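Local coordinates for protein sulfotransferase (Mycobacterium tuberculosis, PDB 2ZQ5) that probably transfers sulfuryl groups to an acceptor substrate, as expected of a member of the sulfotransferase family, at residues H117-Q129 and M166-Q180. Residues are numbered along the deposited sequence; the frame is centred on the assembly and turned at random.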
ATOM      1  N   HIS A 117      -0.384   4.812 -19.529  1.00 10.67           N
ATOM      2  CA  HIS A 117      -0.819   4.408 -18.194  1.00  9.88           C
ATOM      3  C   HIS A 117      -0.454   5.501 -17.200  1.00 10.40           C
ATOM      4  O   HIS A 117       0.304   6.417 -17.518  1.00 11.99           O
ATOM      5  CB  HIS A 117      -0.131   3.106 -17.768  1.00 11.19           C
ATOM      6  CG  HIS A 117      -0.582   1.896 -18.526  1.00 10.43           C
ATOM      7  ND1 HIS A 117      -0.050   0.644 -18.308  1.00 11.19           N
ATOM      8  CD2 HIS A 117      -1.521   1.742 -19.489  1.00 10.61           C
ATOM      9  CE1 HIS A 117      -0.642  -0.230 -19.103  1.00 10.78           C
ATOM     10  NE2 HIS A 117      -1.539   0.411 -19.829  1.00 11.58           N
ATOM     11  N   GLN A 118      -1.005   5.407 -15.996  1.00  9.27           N
ATOM     12  CA  GLN A 118      -0.713   6.370 -14.948  1.00  8.65           C
ATOM     13  C   GLN A 118      -0.637   5.632 -13.619  1.00  8.57           C
ATOM     14  O   GLN A 118      -1.376   4.670 -13.392  1.00  9.56           O
ATOM     15  CB  GLN A 118      -1.791   7.462 -14.891  1.00  7.65           C
ATOM     16  CG  GLN A 118      -3.187   6.973 -14.523  1.00  7.27           C
ATOM     17  CD  GLN A 118      -4.197   8.104 -14.438  1.00  7.22           C
ATOM     18  OE1 GLN A 118      -4.004   9.069 -13.700  1.00  8.31           O
ATOM     19  NE2 GLN A 118      -5.286   7.983 -15.189  1.00  8.90           N
ATOM     20  N   GLY A 119       0.276   6.072 -12.759  1.00  9.23           N
ATOM     21  CA  GLY A 119       0.448   5.456 -11.457  1.00  8.76           C
ATOM     22  C   GLY A 119       0.299   6.467 -10.338  1.00  8.75           C
ATOM     23  O   GLY A 119       0.223   7.673 -10.582  1.00  8.92           O
ATOM     24  N   LEU A 120       0.267   5.974  -9.104  1.00  7.34           N
ATOM     25  CA  LEU A 120       0.105   6.823  -7.930  1.00  6.92           C
ATOM     26  C   LEU A 120       1.423   7.439  -7.479  1.00  7.49           C
ATOM     27  O   LEU A 120       2.110   6.904  -6.611  1.00  8.50           O
ATOM     28  CB  LEU A 120      -0.500   6.007  -6.786  1.00  7.75           C
ATOM     29  CG  LEU A 120      -0.834   6.767  -5.502  1.00  8.22           C
ATOM     30  CD1 LEU A 120      -1.917   7.803  -5.769  1.00 10.27           C
ATOM     31  CD2 LEU A 120      -1.299   5.775  -4.454  1.00  8.67           C
ATOM     32  N   HIS A 121       1.775   8.577  -8.061  1.00  7.42           N
ATOM     33  CA  HIS A 121       3.020   9.237  -7.696  1.00  8.06           C
ATOM     34  C   HIS A 121       3.029   9.562  -6.213  1.00  7.10           C
ATOM     35  O   HIS A 121       2.042  10.042  -5.657  1.00  7.45           O
ATOM     36  CB  HIS A 121       3.198  10.501  -8.536  1.00  7.62           C
ATOM     37  CG  HIS A 121       3.161  10.236 -10.006  1.00  7.98           C
ATOM     38  ND1 HIS A 121       4.216   9.667 -10.689  1.00 11.63           N
ATOM     39  CD2 HIS A 121       2.160  10.370 -10.906  1.00  7.39           C
ATOM     40  CE1 HIS A 121       3.863   9.460 -11.945  1.00  7.51           C
ATOM     41  NE2 HIS A 121       2.620   9.877 -12.102  1.00 12.25           N
ATOM     42  N   MET A 122       4.164   9.288  -5.584  1.00  7.86           N
ATOM     43  CA  MET A 122       4.347   9.504  -4.161  1.00  8.12           C
ATOM     44  C   MET A 122       3.818  10.842  -3.643  1.00  9.27           C
ATOM     45  O   MET A 122       3.024  10.877  -2.702  1.00  8.74           O
ATOM     46  CB  MET A 122       5.838   9.357  -3.826  1.00 14.11           C
ATOM     47  CG  MET A 122       6.173   9.178  -2.353  1.00 21.71           C
ATOM     48  SD  MET A 122       5.752  10.573  -1.305  1.00 33.68           S
ATOM     49  CE  MET A 122       6.744  11.819  -1.968  1.00 29.20           C
ATOM     50  N   TRP A 123       4.233  11.948  -4.253  1.00  8.40           N
ATOM     51  CA  TRP A 123       3.796  13.243  -3.756  1.00  8.82           C
ATOM     52  C   TRP A 123       2.298  13.481  -3.841  1.00  8.36           C
ATOM     53  O   TRP A 123       1.744  14.251  -3.057  1.00  9.58           O
ATOM     54  CB  TRP A 123       4.564  14.387  -4.441  1.00  8.98           C
ATOM     55  CG  TRP A 123       4.196  14.715  -5.867  1.00  9.11           C
ATOM     56  CD1 TRP A 123       4.470  13.978  -6.986  1.00  8.77           C
ATOM     57  CD2 TRP A 123       3.557  15.913  -6.323  1.00  9.39           C
ATOM     58  NE1 TRP A 123       4.047  14.649  -8.112  1.00  8.81           N
ATOM     59  CE2 TRP A 123       3.483  15.839  -7.732  1.00  9.50           C
ATOM     60  CE3 TRP A 123       3.043  17.046  -5.676  1.00 11.71           C
ATOM     61  CZ2 TRP A 123       2.914  16.859  -8.508  1.00 10.24           C
ATOM     62  CZ3 TRP A 123       2.478  18.059  -6.446  1.00 10.84           C
ATOM     63  CH2 TRP A 123       2.420  17.957  -7.848  1.00 11.12           C
ATOM     64  N   LEU A 124       1.639  12.808  -4.776  1.00  8.79           N
ATOM     65  CA  LEU A 124       0.200  12.964  -4.929  1.00  8.67           C
ATOM     66  C   LEU A 124      -0.529  12.097  -3.906  1.00  9.76           C
ATOM     67  O   LEU A 124      -1.644  12.415  -3.497  1.00  9.81           O
ATOM     68  CB  LEU A 124      -0.214  12.600  -6.353  1.00  9.19           C
ATOM     69  CG  LEU A 124       0.434  13.505  -7.408  1.00  9.76           C
ATOM     70  CD1 LEU A 124       0.148  12.956  -8.796  1.00 11.79           C
ATOM     71  CD2 LEU A 124      -0.084  14.934  -7.267  1.00 10.02           C
ATOM     72  N   ALA A 125       0.104  11.004  -3.491  1.00  8.89           N
ATOM     73  CA  ALA A 125      -0.488  10.128  -2.486  1.00 11.65           C
ATOM     74  C   ALA A 125      -0.353  10.833  -1.137  1.00 13.66           C
ATOM     75  O   ALA A 125      -1.211  10.701  -0.263  1.00 15.21           O
ATOM     76  CB  ALA A 125       0.239   8.791  -2.459  1.00 12.06           C
ATOM     77  N   GLU A 126       0.731  11.586  -0.973  1.00 13.02           N
ATOM     78  CA  GLU A 126       0.964  12.324   0.264  1.00 14.05           C
ATOM     79  C   GLU A 126       0.095  13.577   0.286  1.00 14.78           C
ATOM     80  O   GLU A 126      -0.327  14.031   1.350  1.00 16.10           O
ATOM     81  CB  GLU A 126       2.435  12.736   0.380  1.00 14.64           C
ATOM     82  CG  GLU A 126       3.421  11.598   0.612  1.00 19.34           C
ATOM     83  CD  GLU A 126       3.464  11.129   2.056  1.00 20.91           C
ATOM     84  OE1 GLU A 126       2.948  11.851   2.935  1.00 24.04           O
ATOM     85  OE2 GLU A 126       4.031  10.045   2.316  1.00 22.84           O
ATOM     86  N   TYR A 127      -0.175  14.125  -0.895  1.00 13.60           N
ATOM     87  CA  TYR A 127      -0.976  15.338  -1.012  1.00 12.93           C
ATOM     88  C   TYR A 127      -1.954  15.216  -2.187  1.00 12.26           C
ATOM     89  O   TYR A 127      -1.719  15.758  -3.269  1.00 10.24           O
ATOM     90  CB  TYR A 127      -0.041  16.530  -1.219  1.00 15.20           C
ATOM     91  CG  TYR A 127      -0.605  17.856  -0.779  1.00 16.71           C
ATOM     92  CD1 TYR A 127       0.024  18.602   0.217  1.00 17.03           C
ATOM     93  CD2 TYR A 127      -1.752  18.381  -1.370  1.00 16.43           C
ATOM     94  CE1 TYR A 127      -0.472  19.842   0.609  1.00 16.99           C
ATOM     95  CE2 TYR A 127      -2.258  19.620  -0.984  1.00 17.52           C
ATOM     96  CZ  TYR A 127      -1.611  20.344   0.004  1.00 18.14           C
ATOM     97  OH  TYR A 127      -2.101  21.575   0.377  1.00 19.49           O
ATOM     98  N   PRO A 128      -3.069  14.498  -1.981  1.00 11.25           N
ATOM     99  CA  PRO A 128      -4.089  14.292  -3.015  1.00 11.25           C
ATOM    100  C   PRO A 128      -4.520  15.572  -3.725  1.00 11.51           C
ATOM    101  O   PRO A 128      -4.890  16.562  -3.087  1.00 12.28           O
ATOM    102  CB  PRO A 128      -5.230  13.639  -2.241  1.00 11.75           C
ATOM    103  CG  PRO A 128      -4.495  12.840  -1.206  1.00 12.15           C
ATOM    104  CD  PRO A 128      -3.456  13.825  -0.728  1.00 12.26           C
ATOM    105  N   GLN A 129      -4.473  15.529  -5.052  1.00 10.15           N
ATOM    106  CA  GLN A 129      -4.832  16.661  -5.899  1.00 10.30           C
ATOM    107  C   GLN A 129      -4.700  16.210  -7.346  1.00 10.18           C
ATOM    108  O   GLN A 129      -4.092  15.179  -7.628  1.00  9.93           O
ATOM    109  CB  GLN A 129      -3.861  17.816  -5.659  1.00 11.55           C
ATOM    110  CG  GLN A 129      -2.420  17.448  -5.991  1.00 13.20           C
ATOM    111  CD  GLN A 129      -1.422  18.516  -5.604  1.00 15.46           C
ATOM    112  OE1 GLN A 129      -1.337  19.568  -6.238  1.00 18.17           O
ATOM    113  NE2 GLN A 129      -0.658  18.251  -4.552  1.00 14.45           N
ATOM    114  N   MET A 166      10.391   7.582   0.124  1.00 34.29           N
ATOM    115  CA  MET A 166      10.457   7.322  -1.305  1.00 30.76           C
ATOM    116  C   MET A 166      10.595   8.637  -2.064  1.00 27.85           C
ATOM    117  O   MET A 166      10.169   9.686  -1.577  1.00 29.07           O
ATOM    118  CB  MET A 166       9.180   6.594  -1.732  1.00 30.68           C
ATOM    119  CG  MET A 166       9.046   6.310  -3.211  1.00 29.61           C
ATOM    120  SD  MET A 166       7.454   5.530  -3.560  1.00 29.11           S
ATOM    121  CE  MET A 166       7.899   3.798  -3.474  1.00 28.55           C
ATOM    122  N   ALA A 167      11.198   8.587  -3.249  1.00 24.51           N
ATOM    123  CA  ALA A 167      11.355   9.793  -4.057  1.00 20.80           C
ATOM    124  C   ALA A 167       9.961  10.305  -4.398  1.00 18.56           C
ATOM    125  O   ALA A 167       9.054   9.516  -4.663  1.00 16.74           O
ATOM    126  CB  ALA A 167      12.129   9.481  -5.330  1.00 21.40           C
ATOM    127  N   ALA A 168       9.797  11.623  -4.395  1.00 15.32           N
ATOM    128  CA  ALA A 168       8.508  12.248  -4.677  1.00 13.72           C
ATOM    129  C   ALA A 168       7.870  11.831  -5.998  1.00 13.00           C
ATOM    130  O   ALA A 168       6.645  11.813  -6.120  1.00 11.48           O
ATOM    131  CB  ALA A 168       8.651  13.769  -4.631  1.00 13.37           C
ATOM    132  N   TYR A 169       8.690  11.484  -6.984  1.00 12.16           N
ATOM    133  CA  TYR A 169       8.177  11.101  -8.295  1.00 12.55           C
ATOM    134  C   TYR A 169       7.961   9.601  -8.488  1.00 11.46           C
ATOM    135  O   TYR A 169       7.411   9.178  -9.504  1.00 12.02           O
ATOM    136  CB  TYR A 169       9.125  11.622  -9.377  1.00 15.07           C
ATOM    137  CG  TYR A 169      10.535  11.106  -9.225  1.00 17.66           C
ATOM    138  CD1 TYR A 169      10.880   9.827  -9.659  1.00 19.57           C
ATOM    139  CD2 TYR A 169      11.517  11.882  -8.610  1.00 20.11           C
ATOM    140  CE1 TYR A 169      12.169   9.332  -9.485  1.00 21.83           C
ATOM    141  CE2 TYR A 169      12.808  11.397  -8.430  1.00 21.09           C
ATOM    142  CZ  TYR A 169      13.126  10.122  -8.870  1.00 22.53           C
ATOM    143  OH  TYR A 169      14.404   9.639  -8.699  1.00 25.82           O
ATOM    144  N   GLU A 170       8.392   8.801  -7.520  1.00 11.11           N
ATOM    145  CA  GLU A 170       8.240   7.350  -7.611  1.00 13.16           C
ATOM    146  C   GLU A 170       6.803   6.910  -7.359  1.00 11.88           C
ATOM    147  O   GLU A 170       6.040   7.610  -6.698  1.00 11.97           O
ATOM    148  CB  GLU A 170       9.160   6.655  -6.607  1.00 15.15           C
ATOM    149  CG  GLU A 170      10.636   6.686  -6.968  1.00 22.54           C
ATOM    150  CD  GLU A 170      11.487   5.919  -5.971  1.00 24.84           C
ATOM    151  OE1 GLU A 170      11.661   6.401  -4.832  1.00 27.47           O
ATOM    152  OE2 GLU A 170      11.972   4.825  -6.324  1.00 28.98           O
ATOM    153  N   LEU A 171       6.439   5.743  -7.880  1.00 11.08           N
ATOM    154  CA  LEU A 171       5.085   5.226  -7.696  1.00 10.34           C
ATOM    155  C   LEU A 171       4.913   4.597  -6.318  1.00 11.12           C
ATOM    156  O   LEU A 171       5.738   3.791  -5.878  1.00 12.57           O
ATOM    157  CB  LEU A 171       4.749   4.209  -8.789  1.00 10.76           C
ATOM    158  CG  LEU A 171       4.831   4.718 -10.234  1.00 11.21           C
ATOM    159  CD1 LEU A 171       4.330   3.640 -11.177  1.00 12.90           C
ATOM    160  CD2 LEU A 171       3.994   5.979 -10.396  1.00 11.14           C
ATOM    161  N   GLU A 172       3.831   4.976  -5.648  1.00 10.11           N
ATOM    162  CA  GLU A 172       3.515   4.493  -4.309  1.00  9.78           C
ATOM    163  C   GLU A 172       2.427   3.422  -4.293  1.00  7.80           C
ATOM    164  O   GLU A 172       1.652   3.283  -5.242  1.00  7.97           O
ATOM    165  CB  GLU A 172       3.056   5.661  -3.428  1.00 12.39           C
ATOM    166  CG  GLU A 172       4.090   6.196  -2.454  1.00 16.63           C
ATOM    167  CD  GLU A 172       4.430   5.210  -1.349  1.00 14.75           C
ATOM    168  OE1 GLU A 172       5.016   5.647  -0.340  1.00 17.47           O
ATOM    169  OE2 GLU A 172       4.126   4.003  -1.489  1.00 12.41           O
ATOM    170  N   GLU A 173       2.374   2.690  -3.185  1.00  7.22           N
ATOM    171  CA  GLU A 173       1.388   1.637  -2.992  1.00  7.05           C
ATOM    172  C   GLU A 173       0.065   2.217  -2.504  1.00  5.65           C
ATOM    173  O   GLU A 173       0.023   3.296  -1.908  1.00  6.84           O
ATOM    174  CB  GLU A 173       1.897   0.616  -1.981  1.00  6.97           C
ATOM    175  CG  GLU A 173       3.141  -0.127  -2.417  1.00  8.97           C
ATOM    176  CD  GLU A 173       3.548  -1.167  -1.403  1.00 10.36           C
ATOM    177  OE1 GLU A 173       3.604  -0.822  -0.207  1.00 12.11           O
ATOM    178  OE2 GLU A 173       3.813  -2.322  -1.799  1.00 14.65           O
ATOM    179  N   CYS A 174      -1.009   1.467  -2.727  1.00  5.79           N
ATOM    180  CA  CYS A 174      -2.348   1.910  -2.352  1.00  5.45           C
ATOM    181  C   CYS A 174      -2.596   2.155  -0.870  1.00  6.00           C
ATOM    182  O   CYS A 174      -3.546   2.860  -0.526  1.00  5.65           O
ATOM    183  CB  CYS A 174      -3.386   0.921  -2.885  1.00  4.94           C
ATOM    184  SG  CYS A 174      -3.327   0.677  -4.684  1.00  5.52           S
ATOM    185  N   TRP A 175      -1.771   1.594   0.012  1.00  5.93           N
ATOM    186  CA  TRP A 175      -1.997   1.831   1.435  1.00  4.49           C
ATOM    187  C   TRP A 175      -1.912   3.322   1.737  1.00  4.42           C
ATOM    188  O   TRP A 175      -2.496   3.791   2.711  1.00  5.61           O
ATOM    189  CB  TRP A 175      -1.006   1.051   2.321  1.00  5.01           C
ATOM    190  CG  TRP A 175       0.425   1.463   2.188  1.00  6.83           C
ATOM    191  CD1 TRP A 175       1.371   0.894   1.384  1.00  7.37           C
ATOM    192  CD2 TRP A 175       1.073   2.542   2.871  1.00  8.13           C
ATOM    193  NE1 TRP A 175       2.569   1.553   1.522  1.00 10.24           N
ATOM    194  CE2 TRP A 175       2.415   2.568   2.427  1.00  9.39           C
ATOM    195  CE3 TRP A 175       0.651   3.491   3.812  1.00  9.14           C
ATOM    196  CZ2 TRP A 175       3.340   3.509   2.896  1.00  9.83           C
ATOM    197  CZ3 TRP A 175       1.573   4.427   4.278  1.00  9.89           C
ATOM    198  CH2 TRP A 175       2.902   4.425   3.816  1.00 10.47           C
ATOM    199  N   GLN A 176      -1.196   4.068   0.895  1.00  6.10           N
ATOM    200  CA  GLN A 176      -1.073   5.507   1.100  1.00  5.31           C
ATOM    201  C   GLN A 176      -2.431   6.185   0.951  1.00  5.16           C
ATOM    202  O   GLN A 176      -2.645   7.276   1.474  1.00  7.26           O
ATOM    203  CB  GLN A 176      -0.064   6.105   0.119  1.00  7.31           C
ATOM    204  CG  GLN A 176       1.379   5.866   0.531  1.00 10.02           C
ATOM    205  CD  GLN A 176       1.910   6.936   1.472  1.00 10.81           C
ATOM    206  OE1 GLN A 176       1.217   7.383   2.387  1.00 13.45           O
ATOM    207  NE2 GLN A 176       3.152   7.346   1.252  1.00 13.43           N
ATOM    208  N   LEU A 177      -3.340   5.536   0.230  1.00  6.18           N
ATOM    209  CA  LEU A 177      -4.689   6.065   0.064  1.00  5.43           C
ATOM    210  C   LEU A 177      -5.632   5.411   1.068  1.00  5.73           C
ATOM    211  O   LEU A 177      -6.418   6.097   1.717  1.00  5.43           O
ATOM    212  CB  LEU A 177      -5.216   5.817  -1.353  1.00  5.93           C
ATOM    213  CG  LEU A 177      -4.530   6.553  -2.503  1.00  5.33           C
ATOM    214  CD1 LEU A 177      -5.149   6.110  -3.812  1.00  6.84           C
ATOM    215  CD2 LEU A 177      -4.675   8.066  -2.329  1.00  6.87           C
ATOM    216  N   LEU A 178      -5.541   4.089   1.200  1.00  5.98           N
ATOM    217  CA  LEU A 178      -6.409   3.346   2.111  1.00  6.06           C
ATOM    218  C   LEU A 178      -6.239   3.746   3.577  1.00  5.99           C
ATOM    219  O   LEU A 178      -7.160   3.576   4.383  1.00  6.14           O
ATOM    220  CB  LEU A 178      -6.177   1.840   1.936  1.00  6.33           C
ATOM    221  CG  LEU A 178      -6.544   1.287   0.553  1.00  6.01           C
ATOM    222  CD1 LEU A 178      -5.944  -0.092   0.381  1.00  7.61           C
ATOM    223  CD2 LEU A 178      -8.057   1.247   0.382  1.00  7.68           C
ATOM    224  N   ARG A 179      -5.071   4.280   3.926  1.00  5.34           N
ATOM    225  CA  ARG A 179      -4.835   4.708   5.301  1.00  5.61           C
ATOM    226  C   ARG A 179      -5.838   5.794   5.687  1.00  5.71           C
ATOM    227  O   ARG A 179      -6.116   5.994   6.865  1.00  6.04           O
ATOM    228  CB  ARG A 179      -3.407   5.242   5.472  1.00  5.44           C
ATOM    229  CG  ARG A 179      -3.120   6.485   4.646  1.00  5.79           C
ATOM    230  CD  ARG A 179      -1.730   7.067   4.878  1.00  8.17           C
ATOM    231  NE  ARG A 179      -1.488   8.145   3.922  1.00  9.17           N
ATOM    232  CZ  ARG A 179      -0.699   9.193   4.131  1.00 10.39           C
ATOM    233  NH1 ARG A 179      -0.051   9.336   5.281  1.00 11.72           N
ATOM    234  NH2 ARG A 179      -0.560  10.105   3.178  1.00 11.22           N
ATOM    235  N   GLN A 180      -6.379   6.495   4.695  1.00  6.35           N
ATOM    236  CA  GLN A 180      -7.355   7.549   4.971  1.00  5.20           C
ATOM    237  C   GLN A 180      -8.580   6.978   5.685  1.00  5.38           C
ATOM    238  O   GLN A 180      -9.247   7.681   6.451  1.00  6.17           O
ATOM    239  CB  GLN A 180      -7.793   8.237   3.671  1.00  5.20           C
ATOM    240  CG  GLN A 180      -6.721   9.096   3.023  1.00  5.18           C
ATOM    241  CD  GLN A 180      -7.258   9.926   1.869  1.00  5.54           C
ATOM    242  OE1 GLN A 180      -8.470  10.109   1.731  1.00  6.40           O
ATOM    243  NE2 GLN A 180      -6.359  10.446   1.044  1.00  5.19           N
TER
HETATM  244  O   HOH W   1      -3.469   9.793   0.932  1.00  9.02           O
HETATM  245  O   HOH W   2       0.461  12.535   3.558  1.00 18.01           O
HETATM  246  O   HOH W   3       2.946   8.192   4.511  1.00 20.16           O
HETATM  247  O   HOH W   4       1.886  11.436   5.706  1.00 28.98           O
HETATM  248  O   HOH W   5       6.324   8.623   0.844  1.00 34.13           O
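Two backbone N-H groups at the start of helix 122-126 and the carbonyl of Leu120 are met by the chain at 168-172. Glu172 N donates to Leu120 O at 2.8 Å, almost straight at 171°. Met122 N donates in turn to Glu170 O, also at 2.8 Å, closing a single bridge between His121 and Leu171, and Trp123 N takes a lone pair of Ala168 O. His121, the N-cap residue, adds a weak bond in its ring plane from ND1 to Tyr169 O, Leu171 lying alongside.

Two packed patches adjoin this bridge. Met122 has CG anti to its own N (chi1 -164°), then bends twice, which lays CG beside Glu172 CG at 3.6 Å and brings CE against Ala168. In the second, Leu120 and Leu177 meet tip to tip, CD2 to CG at 3.9 Å, with Leu120 also touching Ile219 and Leu177 His212, both of helix 206-219, while Ala125 CB sits on Gln176 CB.

Past Ala125 the contact turns wet. Gln176 NE2 donates to Glu126 OE2 (3.0 Å) and to Glu172 OE1, reaching each carboxylate from above its plane; that of Glu126 stands nearly perpendicular to the amide. Arg179 is only a long salt-bridge partner of Glu126, NH2 to OE1 being 3.9 Å, and waters 2 and 4 join the two instead. Water 1 links Ala125 O, Gln176 O and Gln180 NE2; Arg211 and Ser75 also hold the Gln180 amide, through OE1 and NE2 respectively.

This joins the connection leaving edge strand 117-119 to the segment where Glu173 pairs with Lys231, ending neighbouring strand 227-231. One amide shared by two carboxylates, with Arg179 close by, would probably ease the repulsion between Glu126 and Glu172; the backbone bonds probably set the register, the water-mediated charge pairing adding a softer link.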